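Local coordinates for fumarate lyase (Mesorhizobium sp., PDB 3C8T), which belongs to the fumarate lyase superfamily of mostly helical enzymes that assemble from four copies, each chain built round long bundled helices, at residues G45-D50 with G95-W100; Y78-L83 with Q105-T110; L152-P157 with G362-E367; V166-F171 with N438-R443. All blocks are in the same frame, centred on the assembly; numbering follows the deposited sequence.

How the contacts relate
From the N terminus, contact 1 closes a loop of 44 residues, bringing the turn before helix 49-61 to the loop that leads into helix 104-140. Contact 2, spanning 21 residues, starts within that loop and ends beyond it, so the two cross; it sets the start of helix 80-91 against helix 104-140. H99 of contact 1 packs on I80 and I107 of contact 2. The other pair also cross: contact 3 closes 204 residues, joining strand 153-155 and its corner to the approach of helix 366-377, and contact 4 closes 266, joining helix 160-185 to the end of the modelled chain. Contacts 1 and 3 lie about 75 Å apart between centres.

Contact 1 of 4, residues G45-D50 with G95-W100; sequences GIIPED and GKYLHW
The carbonyl O of W100 takes a hydrogen bond from NE2 of Q41, a bond that holds the backbone of the residue whose indole two isoleucines touch. I47 lays its CG2 over one face of that indole, 4.0 Å from the centroid of the five-membered ring and only 8° off the normal, a well-aligned CH-pi contact. CG2 of I46 comes in obliquely, with W100 NE1 4.0 Å away. The indole is placed by its first torsion, CG anti to the backbone N (chi1 -175°). Helix 23-43 ends in a Schellman motif with G45, at positive phi, as the C-prime residue; the loop that follows runs through I46 and I47 to P48, the N-cap of helix 49-61. P48 crosses the Y97 ring at about a right angle. Its CG stands over one face, 3.9 Å from the ring centroid and displaced toward the rim, while P48 CD lies 3.6 Å from Y97 CE1. I47 is shared between the two aromatics: the same CG2 that lies over the indole is 4.0 Å from Y97 CD1. Beyond the aromatics, R379 of the second subunit donates from NH1 to the carbonyls of K96 and L98 and from NH2 to that of H99, and it packs on W100 as well.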
loop_
_atom_site.group_PDB
_atom_site.type_symbol
_atom_site.label_atom_id
_atom_site.label_comp_id
_atom_site.label_asym_id
_atom_site.label_seq_id
_atom_site.Cartn_x
_atom_site.Cartn_y
_atom_site.Cartn_z
ATOM N N GLY A 45 -40.097 -21.990 18.355
ATOM C CA GLY A 45 -40.563 -23.382 18.277
ATOM C C GLY A 45 -39.812 -24.240 17.274
ATOM O O GLY A 45 -40.362 -25.192 16.725
ATOM N N ILE A 46 -38.548 -23.923 17.029
ATOM C CA ILE A 46 -37.823 -24.622 15.969
ATOM C C ILE A 46 -37.065 -25.815 16.513
ATOM O O ILE A 46 -36.885 -26.826 15.821
ATOM C CB ILE A 46 -36.959 -23.663 15.103
ATOM C CG1 ILE A 46 -37.888 -22.882 14.174
ATOM C CG2 ILE A 46 -35.940 -24.427 14.268
ATOM C CD1 ILE A 46 -37.293 -21.627 13.659
ATOM N N ILE A 47 -36.642 -25.694 17.762
ATOM C CA ILE A 47 -36.054 -26.804 18.490
ATOM C C ILE A 47 -36.848 -26.860 19.801
ATOM O O ILE A 47 -37.457 -25.853 20.149
ATOM C CB ILE A 47 -34.527 -26.615 18.743
ATOM C CG1 ILE A 47 -34.251 -25.394 19.636
ATOM C CG2 ILE A 47 -33.736 -26.532 17.408
ATOM C CD1 ILE A 47 -32.919 -25.491 20.358
ATOM N N PRO A 48 -36.905 -28.035 20.481
ATOM C CA PRO A 48 -37.502 -28.177 21.821
ATOM C C PRO A 48 -36.983 -27.208 22.879
ATOM O O PRO A 48 -35.774 -26.964 22.962
ATOM C CB PRO A 48 -37.117 -29.601 22.254
ATOM C CG PRO A 48 -36.279 -30.176 21.142
ATOM C CD PRO A 48 -36.488 -29.347 19.933
ATOM N N GLU A 49 -37.900 -26.728 23.715
ATOM C CA GLU A 49 -37.568 -25.804 24.794
ATOM C C GLU A 49 -36.589 -26.376 25.806
ATOM O O GLU A 49 -35.789 -25.640 26.335
ATOM C CB GLU A 49 -38.839 -25.315 25.502
ATOM C CG GLU A 49 -39.522 -24.158 24.799
ATOM C CD GLU A 49 -40.851 -23.780 25.459
ATOM O OE1 GLU A 49 -41.858 -24.506 25.278
ATOM O OE2 GLU A 49 -40.887 -22.740 26.153
ATOM N N ASP A 50 -36.652 -27.680 26.077
ATOM C CA ASP A 50 -35.698 -28.317 27.010
ATOM C C ASP A 50 -34.331 -28.548 26.391
ATOM O O ASP A 50 -33.319 -28.661 27.084
ATOM C CB ASP A 50 -36.240 -29.626 27.585
ATOM C CG ASP A 50 -37.223 -30.331 26.640
ATOM O OD1 ASP A 50 -36.797 -30.905 25.598
ATOM O OD2 ASP A 50 -38.440 -30.299 26.949
ATOM N N GLY A 95 -27.424 -31.430 23.446
ATOM C CA GLY A 95 -26.362 -30.955 22.582
ATOM C C GLY A 95 -26.596 -31.280 21.117
ATOM O O GLY A 95 -25.956 -30.708 20.212
ATOM N N LYS A 96 -27.522 -32.200 20.868
ATOM C CA LYS A 96 -27.807 -32.597 19.511
ATOM C C LYS A 96 -28.558 -31.496 18.760
ATOM O O LYS A 96 -28.805 -31.636 17.556
ATOM C CB LYS A 96 -28.572 -33.936 19.478
ATOM C CG LYS A 96 -27.686 -35.186 19.798
ATOM C CD LYS A 96 -26.182 -35.021 19.331
ATOM C CE LYS A 96 -25.905 -35.319 17.820
ATOM N NZ LYS A 96 -25.811 -34.115 16.877
ATOM N N TYR A 97 -28.927 -30.408 19.447
ATOM C CA TYR A 97 -29.627 -29.330 18.745
ATOM C C TYR A 97 -28.803 -28.085 18.527
ATOM O O TYR A 97 -29.328 -27.058 18.078
ATOM C CB TYR A 97 -30.933 -28.965 19.427
ATOM C CG TYR A 97 -31.919 -30.101 19.485
ATOM C CD1 TYR A 97 -32.895 -30.259 18.499
ATOM C CD2 TYR A 97 -31.860 -31.024 20.531
ATOM C CE1 TYR A 97 -33.798 -31.294 18.571
ATOM C CE2 TYR A 97 -32.736 -32.052 20.615
ATOM C CZ TYR A 97 -33.708 -32.186 19.644
ATOM O OH TYR A 97 -34.584 -33.234 19.765
ATOM N N LEU A 98 -27.516 -28.204 18.824
ATOM C CA LEU A 98 -26.550 -27.134 18.694
ATOM C C LEU A 98 -26.291 -26.856 17.216
ATOM O O LEU A 98 -26.458 -27.756 16.372
ATOM C CB LEU A 98 -25.252 -27.566 19.365
ATOM C CG LEU A 98 -24.568 -26.987 20.623
ATOM C CD1 LEU A 98 -25.271 -25.854 21.329
ATOM C CD2 LEU A 98 -24.202 -28.110 21.586
ATOM N N HIS A 99 -25.907 -25.611 16.902
ATOM C CA HIS A 99 -25.471 -25.258 15.558
ATOM C C HIS A 99 -26.512 -25.768 14.583
ATOM O O HIS A 99 -26.193 -26.526 13.668
ATOM C CB HIS A 99 -24.112 -25.921 15.291
ATOM C CG HIS A 99 -23.358 -25.366 14.122
ATOM N ND1 HIS A 99 -22.517 -24.279 14.227
ATOM C CD2 HIS A 99 -23.266 -25.792 12.836
ATOM C CE1 HIS A 99 -21.955 -24.043 13.054
ATOM N NE2 HIS A 99 -22.390 -24.949 12.194
ATOM N N TRP A 100 -27.766 -25.394 14.786
ATOM C CA TRP A 100 -28.852 -25.948 13.966
ATOM C C TRP A 100 -29.116 -24.962 12.863
ATOM O O TRP A 100 -29.600 -23.864 13.123
ATOM C CB TRP A 100 -30.090 -26.111 14.843
ATOM C CG TRP A 100 -31.290 -26.777 14.232
ATOM C CD1 TRP A 100 -32.319 -26.174 13.536
ATOM C CD2 TRP A 100 -31.621 -28.163 14.311
ATOM N NE1 TRP A 100 -33.253 -27.114 13.155
ATOM C CE2 TRP A 100 -32.857 -28.340 13.629
ATOM C CE3 TRP A 100 -30.997 -29.274 14.891
ATOM C CZ2 TRP A 100 -33.481 -29.592 13.515
ATOM C CZ3 TRP A 100 -31.611 -30.517 14.777
ATOM C CH2 TRP A 100 -32.854 -30.662 14.092
#

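Contact 2 of 4, residues Y78-L83 with Q105-T110; sequences YPILPL and QDIMDT
M108 and I80 carry most of this contact, with I107 as the third partner. CG of M108 presses on I80 CG1 at 3.5 Å, a close fit between two buried methylene groups, and I80 CD1 is only a little farther from the same M108 carbon. I80 has CG1 beside its backbone N (chi1 -60°), which sends its longer branch to the helix 104-140 side, between M108 and I107. CD1 of I80 then meets I107 CG2 at 4.0 Å, while the I80 CG2 branch touches I107 CG1 at the same distance, so the two isoleucines engage through both arms as they pass at a slant. Farther out, M108 runs straight as far as its sulfur and then bends (chi3 74°), which brings CE to 4.2 Å from P79 CD. The sulfur makes a Met-aromatic contact with Y78: SD is 3.9 Å from Y78 CD1 and 5.0 Å from the ring centroid, an oblique approach. In the fold, the loop and the start of helix 80-91 lie against an early turn of helix 104-140. Y8 of the third subunit packs on Y78, P79 and M108, and W318 of helix 315-344 also reaches M108. The polar side chains of 105-110 are engaged in other directions, D106 with H225 and D109 in a salt bridge with R228. What joins the two segments is therefore shape fit and dispersion, with a polarisable sulfur against the aromatic ring, rather than any directional bond.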
loop_
_atom_site.group_PDB
_atom_site.type_symbol
_atom_site.label_atom_id
_atom_site.label_comp_id
_atom_site.label_asym_id
_atom_site.label_seq_id
_atom_site.Cartn_x
_atom_site.Cartn_y
_atom_site.Cartn_z
ATOM N N TYR A 78 -11.075 -25.022 10.768
ATOM C CA TYR A 78 -11.775 -24.014 11.593
ATOM C C TYR A 78 -12.079 -24.499 13.012
ATOM O O TYR A 78 -12.231 -25.682 13.211
ATOM C CB TYR A 78 -13.074 -23.593 10.897
ATOM C CG TYR A 78 -12.865 -23.097 9.486
ATOM C CD1 TYR A 78 -12.381 -21.828 9.253
ATOM C CD2 TYR A 78 -13.136 -23.912 8.393
ATOM C CE1 TYR A 78 -12.174 -21.358 7.989
ATOM C CE2 TYR A 78 -12.916 -23.452 7.082
ATOM C CZ TYR A 78 -12.452 -22.161 6.897
ATOM O OH TYR A 78 -12.245 -21.664 5.631
ATOM N N PRO A 79 -12.129 -23.586 14.016
ATOM C CA PRO A 79 -12.418 -24.092 15.359
ATOM C C PRO A 79 -13.888 -24.381 15.632
ATOM O O PRO A 79 -14.176 -24.993 16.661
ATOM C CB PRO A 79 -11.942 -22.945 16.275
ATOM C CG PRO A 79 -12.203 -21.699 15.461
ATOM C CD PRO A 79 -11.844 -22.130 14.035
ATOM N N ILE A 80 -14.804 -23.952 14.755
ATOM C CA ILE A 80 -16.213 -24.003 15.110
ATOM C C ILE A 80 -16.788 -25.411 15.327
ATOM O O ILE A 80 -17.455 -25.659 16.321
ATOM C CB ILE A 80 -17.120 -23.204 14.147
ATOM C CG1 ILE A 80 -16.735 -21.718 14.126
ATOM C CG2 ILE A 80 -18.574 -23.390 14.507
ATOM C CD1 ILE A 80 -16.321 -21.103 15.492
ATOM N N LEU A 81 -16.581 -26.316 14.387
ATOM C CA LEU A 81 -17.177 -27.638 14.536
ATOM C C LEU A 81 -16.539 -28.446 15.662
ATOM O O LEU A 81 -17.265 -29.107 16.371
ATOM C CB LEU A 81 -17.285 -28.399 13.186
ATOM C CG LEU A 81 -18.268 -27.730 12.192
ATOM C CD1 LEU A 81 -18.254 -28.399 10.813
ATOM C CD2 LEU A 81 -19.700 -27.681 12.702
ATOM N N PRO A 82 -15.196 -28.374 15.848
ATOM C CA PRO A 82 -14.603 -28.943 17.054
ATOM C C PRO A 82 -15.150 -28.310 18.338
ATOM O O PRO A 82 -15.477 -29.036 19.295
ATOM C CB PRO A 82 -13.106 -28.623 16.893
ATOM C CG PRO A 82 -12.894 -28.439 15.474
ATOM C CD PRO A 82 -14.146 -27.826 14.957
ATOM N N LEU A 83 -15.278 -26.983 18.375
ATOM C CA LEU A 83 -15.897 -26.378 19.548
ATOM C C LEU A 83 -17.345 -26.899 19.785
ATOM O O LEU A 83 -17.747 -27.160 20.939
ATOM C CB LEU A 83 -15.842 -24.841 19.499
ATOM C CG LEU A 83 -16.820 -24.182 20.488
ATOM C CD1 LEU A 83 -16.352 -24.341 21.936
ATOM C CD2 LEU A 83 -17.044 -22.714 20.115
ATOM N N GLN A 105 -18.830 -19.724 9.125
ATOM C CA GLN A 105 -18.693 -18.248 9.009
ATOM C C GLN A 105 -19.770 -17.423 9.744
ATOM O O GLN A 105 -19.534 -16.244 10.130
ATOM C CB GLN A 105 -18.607 -17.807 7.548
ATOM C CG GLN A 105 -17.932 -16.457 7.382
ATOM C CD GLN A 105 -17.975 -15.931 5.954
ATOM O OE1 GLN A 105 -18.465 -16.610 5.040
ATOM N NE2 GLN A 105 -17.472 -14.715 5.757
ATOM N N ASP A 106 -20.943 -18.013 9.948
ATOM C CA ASP A 106 -21.960 -17.343 10.766
ATOM C C ASP A 106 -21.435 -17.128 12.183
ATOM O O ASP A 106 -21.509 -16.041 12.721
ATOM C CB ASP A 106 -23.235 -18.157 10.842
ATOM C CG ASP A 106 -23.963 -18.218 9.543
ATOM O OD1 ASP A 106 -23.744 -17.352 8.663
ATOM O OD2 ASP A 106 -24.786 -19.137 9.404
ATOM N N ILE A 107 -20.905 -18.192 12.778
ATOM C CA ILE A 107 -20.461 -18.147 14.166
ATOM C C ILE A 107 -19.219 -17.289 14.301
ATOM O O ILE A 107 -19.125 -16.486 15.257
ATOM C CB ILE A 107 -20.195 -19.558 14.766
ATOM C CG1 ILE A 107 -21.379 -20.515 14.536
ATOM C CG2 ILE A 107 -19.894 -19.448 16.271
ATOM C CD1 ILE A 107 -22.763 -20.041 15.055
ATOM N N MET A 108 -18.291 -17.440 13.343
ATOM C CA MET A 108 -17.023 -16.666 13.324
ATOM C C MET A 108 -17.212 -15.173 13.024
ATOM O O MET A 108 -16.572 -14.346 13.673
ATOM C CB MET A 108 -16.023 -17.292 12.352
ATOM C CG MET A 108 -15.550 -18.692 12.771
ATOM S SD MET A 108 -14.291 -19.477 11.690
ATOM C CE MET A 108 -12.877 -18.483 12.212
ATOM N N ASP A 109 -18.112 -14.834 12.088
ATOM C CA ASP A 109 -18.464 -13.441 11.802
ATOM C C ASP A 109 -19.148 -12.785 12.991
ATOM O O ASP A 109 -18.819 -11.664 13.403
ATOM C CB ASP A 109 -19.443 -13.371 10.622
ATOM C CG ASP A 109 -18.748 -13.241 9.251
ATOM O OD1 ASP A 109 -17.513 -13.189 9.178
ATOM O OD2 ASP A 109 -19.468 -13.175 8.231
ATOM N N THR A 110 -20.111 -13.497 13.550
ATOM C CA THR A 110 -20.873 -12.978 14.694
ATOM C C THR A 110 -20.029 -12.823 15.936
ATOM O O THR A 110 -20.108 -11.791 16.593
ATOM C CB THR A 110 -22.116 -13.839 15.002
ATOM O OG1 THR A 110 -23.009 -13.816 13.878
ATOM C CG2 THR A 110 -22.841 -13.264 16.236
#

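Contact 3 of 4, residues L152-P157 with G362-E367; sequences LQHALP and GLIVAE
I364 leads the apolar part of the contact, with L156 second and P157 third. I364 has CG1 anti to the backbone N (chi1 -159°) and CD1 anti to CA (chi2 179°), which carries CG1 and CD1 across the backbone at A155 and L156, CD1 ending 3.9 Å from H154 CB; the same methyl approaches the imidazole obliquely. L156 starts out from the backbone away from 362-367, yet its tip returns: CD2 lies 4.0 Å from E367 CB. P157 meets V365 at about a right angle, its CG 3.5 Å from V365 CG1.

The second kind of contact sets carbon or oxygen against a carbonyl or carboxylate. L156 CD2 is 3.4 Å from the I364 carbonyl O, and L156 CD1 is 3.7 Å from E367 OE2. The carbonyl oxygens of A155 and I364 stand 3.3 Å apart; both are acceptors, so the approach is not a bond.

Two polar ends are held by hydrogen bonds to outside partners: E367 OE2 by the hydroxyl of Y428, and H154 NE2 by E259 of the fourth subunit.

In the fold, strand 153-155, outermost of its sheet within this chain, turns a corner at L156, where 362-367 is leaving a short 3-10 turn for helix 366-377, with V365 as its N-cap. L357 of helix 350-357 packs on P157 and I364, A147 of strand 145-150 touches H154 and I364, and Y428 touches L156 and V365.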
loop_
_atom_site.group_PDB
_atom_site.type_symbol
_atom_site.label_atom_id
_atom_site.label_comp_id
_atom_site.label_asym_id
_atom_site.label_seq_id
_atom_site.Cartn_x
_atom_site.Cartn_y
_atom_site.Cartn_z
ATOM N N LEU A 152 8.510 23.957 7.622
ATOM C CA LEU A 152 9.502 23.914 8.696
ATOM C C LEU A 152 10.184 25.260 8.971
ATOM O O LEU A 152 11.123 25.334 9.772
ATOM C CB LEU A 152 10.536 22.782 8.508
ATOM C CG LEU A 152 9.986 21.373 8.250
ATOM C CD1 LEU A 152 11.090 20.518 7.603
ATOM C CD2 LEU A 152 9.482 20.721 9.569
ATOM N N GLN A 153 9.657 26.308 8.351
ATOM C CA GLN A 153 10.253 27.639 8.463
ATOM C C GLN A 153 9.287 28.674 9.038
ATOM O O GLN A 153 8.076 28.557 8.870
ATOM C CB GLN A 153 10.775 28.085 7.087
ATOM C CG GLN A 153 12.061 27.347 6.719
ATOM C CD GLN A 153 12.435 27.515 5.281
ATOM O OE1 GLN A 153 12.322 28.607 4.724
ATOM N NE2 GLN A 153 12.881 26.418 4.647
ATOM N N HIS A 154 9.837 29.692 9.705
ATOM C CA HIS A 154 9.024 30.636 10.441
ATOM C C HIS A 154 8.056 31.324 9.475
ATOM O O HIS A 154 8.451 31.775 8.388
ATOM C CB HIS A 154 9.924 31.621 11.205
ATOM C CG HIS A 154 10.552 31.033 12.444
ATOM N ND1 HIS A 154 11.148 31.803 13.426
ATOM C CD2 HIS A 154 10.693 29.749 12.849
ATOM C CE1 HIS A 154 11.633 31.019 14.381
ATOM N NE2 HIS A 154 11.393 29.766 14.038
ATOM N N ALA A 155 6.774 31.324 9.832
ATOM C CA ALA A 155 5.758 31.941 8.968
ATOM C C ALA A 155 5.171 33.196 9.643
ATOM O O ALA A 155 5.614 34.304 9.334
ATOM C CB ALA A 155 4.673 30.916 8.583
ATOM N N LEU A 156 4.218 33.028 10.565
ATOM C CA LEU A 156 3.738 34.119 11.407
ATOM C C LEU A 156 3.630 33.583 12.822
ATOM O O LEU A 156 3.709 32.362 13.023
ATOM C CB LEU A 156 2.368 34.635 10.954
ATOM C CG LEU A 156 2.174 35.378 9.620
ATOM C CD1 LEU A 156 0.723 35.706 9.413
ATOM C CD2 LEU A 156 3.019 36.680 9.498
ATOM N N PRO A 157 3.444 34.476 13.823
ATOM C CA PRO A 157 3.191 33.952 15.159
ATOM C C PRO A 157 1.896 33.114 15.279
ATOM O O PRO A 157 0.880 33.466 14.674
ATOM C CB PRO A 157 3.085 35.225 16.006
ATOM C CG PRO A 157 3.792 36.261 15.222
ATOM C CD PRO A 157 3.504 35.945 13.821
ATOM N N GLY A 362 11.946 40.070 14.371
ATOM C CA GLY A 362 10.841 40.844 13.844
ATOM C C GLY A 362 10.508 40.507 12.409
ATOM O O GLY A 362 9.449 40.851 11.919
ATOM N N LEU A 363 11.401 39.814 11.720
ATOM C CA LEU A 363 11.141 39.437 10.329
ATOM C C LEU A 363 9.835 38.642 10.212
ATOM O O LEU A 363 9.064 38.848 9.295
ATOM C CB LEU A 363 12.336 38.683 9.740
ATOM C CG LEU A 363 13.514 39.645 9.456
ATOM C CD1 LEU A 363 14.884 38.971 9.635
ATOM C CD2 LEU A 363 13.410 40.234 8.069
ATOM N N ILE A 364 9.571 37.789 11.201
ATOM C CA ILE A 364 8.359 36.958 11.235
ATOM C C ILE A 364 7.045 37.761 11.227
ATOM O O ILE A 364 5.986 37.188 10.984
ATOM C CB ILE A 364 8.400 35.951 12.455
ATOM C CG1 ILE A 364 7.447 34.751 12.248
ATOM C CG2 ILE A 364 8.170 36.693 13.796
ATOM C CD1 ILE A 364 7.483 33.767 13.375
ATOM N N VAL A 365 7.123 39.062 11.528
ATOM C CA VAL A 365 5.972 39.984 11.508
ATOM C C VAL A 365 6.161 41.176 10.508
ATOM O O VAL A 365 5.484 42.217 10.590
ATOM C CB VAL A 365 5.515 40.449 12.939
ATOM C CG1 VAL A 365 4.925 39.255 13.721
ATOM C CG2 VAL A 365 6.654 41.135 13.752
ATOM N N ALA A 366 7.031 40.994 9.514
ATOM C CA ALA A 366 7.077 41.915 8.368
ATOM C C ALA A 366 5.662 42.239 7.860
ATOM O O ALA A 366 5.339 43.410 7.618
ATOM C CB ALA A 366 7.917 41.331 7.257
ATOM N N GLU A 367 4.820 41.200 7.708
ATOM C CA GLU A 367 3.416 41.376 7.276
ATOM C C GLU A 367 2.638 42.444 8.079
ATOM O O GLU A 367 1.859 43.207 7.501
ATOM C CB GLU A 367 2.639 40.049 7.351
ATOM C CG GLU A 367 1.325 40.101 6.541
ATOM C CD GLU A 367 0.348 38.946 6.858
ATOM O OE1 GLU A 367 0.155 38.063 5.967
ATOM O OE2 GLU A 367 -0.235 38.933 7.984
#

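Contact 4 of 4, residues V166-F171 with N438-R443; sequences VWLSAF and NVLGGR
L168 lays CD2 over one face of the R443 guanidinium, 3.7 Å above its plane and shifted toward the rim, while its other methyl, CD1, lies 3.8 Å from R443 NH1. The CB bond of the leucine points toward 438-443, and CG, anti to the backbone N (chi1 176°), extends from it and puts both methyls at the arginine. CD2 serves three residues at once: it also sits 3.8 Å from V439 CG1 and 3.9 Å from L440 CD2. V439 slides past L168 in the opposite direction, and the same CG1 also comes near the backbone N of S169, the next residue.

R443 is the last modelled residue. Helix 432-440 ends at L440, G441 and G442 follow with positive phi, and the arginine then folds back on the helix end. Its NH2 donates to V439 O at 2.8 Å (155° at the hydrogen), and its NE donates to L440 O at 3.1 Å, both acceptors lying in the guanidinium plane. R443 N binds L440 O too, from the opposite face of that carbonyl. NH2 also forms a salt bridge with D172, further along helix 160-185. S169 OG turns back to V166 O at 2.7 Å within its own helix, and I222 of the second subunit packs on both V439 and S169.

Carbonyls at a helix C-terminus would be expected to favour the arginine's positive charge, and the two in-plane bonds fix the rotation of the guanidinium, turning one broad, weakly polar face to L168.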
loop_
_atom_site.group_PDB
_atom_site.type_symbol
_atom_site.label_atom_id
_atom_site.label_comp_id
_atom_site.label_asym_id
_atom_site.label_seq_id
_atom_site.Cartn_x
_atom_site.Cartn_y
_atom_site.Cartn_z
ATOM N N VAL A 166 -6.108 22.675 16.854
ATOM C CA VAL A 166 -6.123 22.092 15.522
ATOM C C VAL A 166 -6.092 20.540 15.633
ATOM O O VAL A 166 -6.903 19.845 14.996
ATOM C CB VAL A 166 -4.945 22.649 14.693
ATOM C CG1 VAL A 166 -4.597 21.726 13.476
ATOM C CG2 VAL A 166 -5.239 24.075 14.232
ATOM N N TRP A 167 -5.159 20.020 16.431
ATOM C CA TRP A 167 -5.059 18.589 16.698
ATOM C C TRP A 167 -6.395 18.096 17.268
ATOM O O TRP A 167 -6.935 17.096 16.831
ATOM C CB TRP A 167 -3.970 18.328 17.746
ATOM C CG TRP A 167 -2.545 18.689 17.359
ATOM C CD1 TRP A 167 -2.027 18.837 16.088
ATOM C CD2 TRP A 167 -1.444 18.831 18.254
ATOM N NE1 TRP A 167 -0.669 19.127 16.158
ATOM C CE2 TRP A 167 -0.293 19.119 17.478
ATOM C CE3 TRP A 167 -1.317 18.776 19.648
ATOM C CZ2 TRP A 167 0.959 19.339 18.054
ATOM C CZ3 TRP A 167 -0.075 19.016 20.220
ATOM C CH2 TRP A 167 1.050 19.298 19.414
ATOM N N LEU A 168 -6.921 18.816 18.257
ATOM C CA LEU A 168 -8.174 18.470 18.863
ATOM C C LEU A 168 -9.353 18.372 17.856
ATOM O O LEU A 168 -10.201 17.464 17.967
ATOM C CB LEU A 168 -8.502 19.496 19.964
ATOM C CG LEU A 168 -9.846 19.384 20.703
ATOM C CD1 LEU A 168 -10.094 17.935 21.336
ATOM C CD2 LEU A 168 -10.016 20.524 21.737
ATOM N N SER A 169 -9.409 19.303 16.899
ATOM C CA SER A 169 -10.533 19.396 15.987
ATOM C C SER A 169 -10.760 18.138 15.156
ATOM O O SER A 169 -11.914 17.743 14.925
ATOM C CB SER A 169 -10.407 20.613 15.077
ATOM O OG SER A 169 -9.405 20.391 14.106
ATOM N N ALA A 170 -9.660 17.537 14.727
ATOM C CA ALA A 170 -9.619 16.223 14.069
ATOM C C ALA A 170 -10.253 15.107 14.913
ATOM O O ALA A 170 -10.985 14.253 14.380
ATOM C CB ALA A 170 -8.122 15.842 13.731
ATOM N N PHE A 171 -9.924 15.095 16.204
ATOM C CA PHE A 171 -10.406 14.048 17.134
ATOM C C PHE A 171 -11.862 14.229 17.512
ATOM O O PHE A 171 -12.584 13.242 17.711
ATOM C CB PHE A 171 -9.494 13.919 18.347
ATOM C CG PHE A 171 -8.197 13.294 18.004
ATOM C CD1 PHE A 171 -8.104 11.902 17.858
ATOM C CD2 PHE A 171 -7.088 14.089 17.692
ATOM C CE1 PHE A 171 -6.901 11.310 17.468
ATOM C CE2 PHE A 171 -5.899 13.514 17.284
ATOM C CZ PHE A 171 -5.794 12.125 17.185
ATOM N N ASN A 438 -13.541 28.697 19.977
ATOM C CA ASN A 438 -14.467 28.058 19.048
ATOM C C ASN A 438 -14.417 26.535 19.084
ATOM O O ASN A 438 -15.452 25.864 19.181
ATOM C CB ASN A 438 -14.162 28.527 17.635
ATOM C CG ASN A 438 -15.291 28.229 16.686
ATOM O OD1 ASN A 438 -16.325 28.905 16.730
ATOM N ND2 ASN A 438 -15.131 27.198 15.841
ATOM N N VAL A 439 -13.229 25.963 19.003
ATOM C CA VAL A 439 -13.100 24.511 19.067
ATOM C C VAL A 439 -13.488 23.969 20.468
ATOM O O VAL A 439 -14.208 22.985 20.589
ATOM C CB VAL A 439 -11.664 24.073 18.669
ATOM C CG1 VAL A 439 -11.470 22.554 18.825
ATOM C CG2 VAL A 439 -11.380 24.506 17.276
ATOM N N LEU A 440 -13.000 24.610 21.518
ATOM C CA LEU A 440 -13.328 24.188 22.885
ATOM C C LEU A 440 -14.857 24.233 23.144
ATOM O O LEU A 440 -15.402 23.335 23.796
ATOM C CB LEU A 440 -12.560 25.015 23.910
ATOM C CG LEU A 440 -11.044 24.747 23.981
ATOM C CD1 LEU A 440 -10.382 25.701 24.983
ATOM C CD2 LEU A 440 -10.740 23.310 24.415
ATOM N N GLY A 441 -15.527 25.249 22.605
ATOM C CA GLY A 441 -16.979 25.361 22.648
ATOM C C GLY A 441 -17.566 25.156 24.028
ATOM O O GLY A 441 -18.556 24.398 24.195
ATOM N N GLY A 442 -16.940 25.782 25.027
ATOM C CA GLY A 442 -17.429 25.688 26.399
ATOM C C GLY A 442 -17.021 24.411 27.120
ATOM O O GLY A 442 -17.739 23.945 28.022
ATOM N N ARG A 443 -15.890 23.829 26.715
ATOM C CA ARG A 443 -15.214 22.783 27.510
ATOM C C ARG A 443 -14.180 23.435 28.456
ATOM O O ARG A 443 -13.288 24.200 28.012
ATOM C CB ARG A 443 -14.507 21.749 26.603
ATOM C CG ARG A 443 -15.432 20.737 25.919
ATOM C CD ARG A 443 -14.600 19.831 24.984
ATOM N NE ARG A 443 -14.429 20.397 23.639
ATOM C CZ ARG A 443 -13.970 19.728 22.585
ATOM N NH1 ARG A 443 -13.574 18.447 22.706
ATOM N NH2 ARG A 443 -13.900 20.351 21.404
#